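Local structure of phosphomethylpyrimidine kinase (Pyrococcus furiosus, 2PB9) at residues A[83-88]-A[170-175]. The protein probably phosphorylates hydroxymethylpyrimidine and its phosphate and, through its C-terminal ThiN domain, the part in this chain, joins pyrimidine and thiazole units into thiamine phosphate. Sequence-based numbering, arbitrary orientation.
Sequences LTYMRF and LVFGRN
Tyr85 and Phe172 carry the whole contact, an offset stack of two buried rings. The ring centroids lie 4.0 Å apart and the planes are only 10° from parallel. The overlap is displaced toward the rims: Tyr85 CD1 sits over one face of Phe172, and Phe172 CD2 over one face of Tyr85. The closest approach is 3.5 Å, from Tyr85 CD1 to Phe172 CE2. Tyr85 CG is anti to the backbone N (chi1 -172°), which carries the ring off helix 77-86 toward the strand. The phenol end extends past the Phe172 ring, with Tyr85 OH 4.1 Å from Phe172 CB. In the ThiN domain this packs helix 77-86 onto strand 168-173, which lies in the mixed sheet between strands 94-98 and 154-159. With an alanine at Phe172, the Tyr85 ring would probably lose its stacking partner on that face, and a gap would open between helix 77-86 and strand 168-173. No hydrogen bond links the two segments. The Tyr85 hydroxyl hydrogen-bonds to the backbone carbonyl O of Pro154, and also to Arg153 NH1. Around the stack, Ile147 of helix 138-149 touches Tyr85, and Ala95 of strand 94-98 touches Phe172.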
# COMPACT_ATOMS: atom_id res chain seq x y z
N LEU A 83 -9.08 -14.64 21.70
CA LEU A 83 -8.24 -15.03 22.82
C LEU A 83 -7.60 -13.77 23.42
O LEU A 83 -7.61 -13.58 24.63
CB LEU A 83 -7.18 -16.03 22.33
CG LEU A 83 -6.97 -17.33 23.15
CD1 LEU A 83 -8.29 -17.84 23.70
CD2 LEU A 83 -6.32 -18.38 22.27
N THR A 84 -7.05 -12.92 22.55
CA THR A 84 -6.42 -11.67 22.98
C THR A 84 -7.45 -10.72 23.60
O THR A 84 -7.18 -10.02 24.59
CB THR A 84 -5.74 -10.97 21.78
OG1 THR A 84 -4.57 -11.71 21.40
CG2 THR A 84 -5.35 -9.53 22.11
N TYR A 85 -8.63 -10.70 23.00
CA TYR A 85 -9.72 -9.85 23.47
C TYR A 85 -10.10 -10.24 24.90
O TYR A 85 -10.38 -9.38 25.73
CB TYR A 85 -10.91 -10.02 22.53
CG TYR A 85 -12.06 -9.07 22.77
CD1 TYR A 85 -12.22 -7.92 21.99
CD2 TYR A 85 -13.04 -9.37 23.72
CE1 TYR A 85 -13.33 -7.09 22.14
CE2 TYR A 85 -14.15 -8.56 23.88
CZ TYR A 85 -14.29 -7.42 23.09
OH TYR A 85 -15.41 -6.63 23.25
N MSE A 86 -10.09 -11.54 25.18
CA MSE A 86 -10.44 -12.04 26.52
C MSE A 86 -9.48 -11.52 27.59
O MSE A 86 -9.85 -11.41 28.76
CB MSE A 86 -10.45 -13.57 26.52
CG MSE A 86 -11.68 -14.15 25.82
SE MSE A 86 -11.55 -16.02 25.29
CE MSE A 86 -12.23 -16.86 26.90
N ARG A 87 -8.26 -11.21 27.19
CA ARG A 87 -7.28 -10.69 28.12
C ARG A 87 -7.79 -9.38 28.72
O ARG A 87 -7.27 -8.89 29.72
CB ARG A 87 -5.95 -10.44 27.41
CG ARG A 87 -4.92 -11.53 27.64
CD ARG A 87 -3.78 -11.44 26.63
NE ARG A 87 -3.21 -10.10 26.57
CZ ARG A 87 -2.44 -9.67 25.57
NH1 ARG A 87 -2.15 -10.48 24.55
NH2 ARG A 87 -1.97 -8.42 25.58
N PHE A 88 -8.83 -8.83 28.10
CA PHE A 88 -9.42 -7.57 28.56
C PHE A 88 -10.86 -7.77 29.02
O PHE A 88 -11.32 -7.11 29.94
CB PHE A 88 -9.36 -6.56 27.42
CG PHE A 88 -7.97 -6.24 26.98
CD1 PHE A 88 -7.21 -5.29 27.65
CD2 PHE A 88 -7.39 -6.94 25.93
CE1 PHE A 88 -5.90 -5.04 27.28
CE2 PHE A 88 -6.08 -6.69 25.55
CZ PHE A 88 -5.33 -5.74 26.23
N LEU A 170 -14.69 -7.29 12.82
CA LEU A 170 -14.83 -8.32 13.84
C LEU A 170 -15.91 -7.86 14.82
O LEU A 170 -15.97 -6.69 15.21
CB LEU A 170 -13.51 -8.52 14.58
CG LEU A 170 -12.27 -8.65 13.68
CD1 LEU A 170 -11.03 -8.78 14.54
CD2 LEU A 170 -12.40 -9.83 12.76
N VAL A 171 -16.79 -8.78 15.19
CA VAL A 171 -17.85 -8.49 16.13
C VAL A 171 -17.80 -9.56 17.20
O VAL A 171 -17.78 -10.75 16.89
CB VAL A 171 -19.24 -8.46 15.46
CG1 VAL A 171 -19.28 -9.44 14.32
CG2 VAL A 171 -20.32 -8.79 16.48
N PHE A 172 -17.79 -9.11 18.47
CA PHE A 172 -17.64 -10.01 19.61
C PHE A 172 -18.94 -10.08 20.41
O PHE A 172 -19.76 -9.19 20.44
CB PHE A 172 -16.49 -9.55 20.51
CG PHE A 172 -15.21 -9.30 19.77
CD1 PHE A 172 -15.09 -8.22 18.91
CD2 PHE A 172 -14.14 -10.16 19.92
CE1 PHE A 172 -13.91 -7.99 18.23
CE2 PHE A 172 -12.96 -9.94 19.24
CZ PHE A 172 -12.84 -8.86 18.39
N GLY A 173 -19.03 -11.22 21.12
CA GLY A 173 -20.15 -11.51 21.98
C GLY A 173 -19.66 -12.44 23.07
O GLY A 173 -18.58 -13.02 22.95
N ARG A 174 -20.43 -12.58 24.14
CA ARG A 174 -20.03 -13.46 25.22
C ARG A 174 -20.29 -14.92 24.86
O ARG A 174 -19.72 -15.82 25.46
CB ARG A 174 -20.75 -13.05 26.49
CG ARG A 174 -20.52 -11.60 26.84
CD ARG A 174 -21.18 -11.25 28.15
NE ARG A 174 -22.60 -11.58 28.15
CZ ARG A 174 -23.35 -11.59 29.24
NH1 ARG A 174 -22.81 -11.28 30.42
NH2 ARG A 174 -24.64 -11.91 29.17
N ASN A 175 -21.17 -15.14 23.89
CA ASN A 175 -21.49 -16.49 23.43
C ASN A 175 -21.96 -16.34 21.98
O ASN A 175 -22.25 -15.23 21.53
CB ASN A 175 -22.58 -17.12 24.30
CG ASN A 175 -23.87 -16.31 24.31
OD1 ASN A 175 -24.54 -16.17 23.29
ND2 ASN A 175 -24.21 -15.76 25.47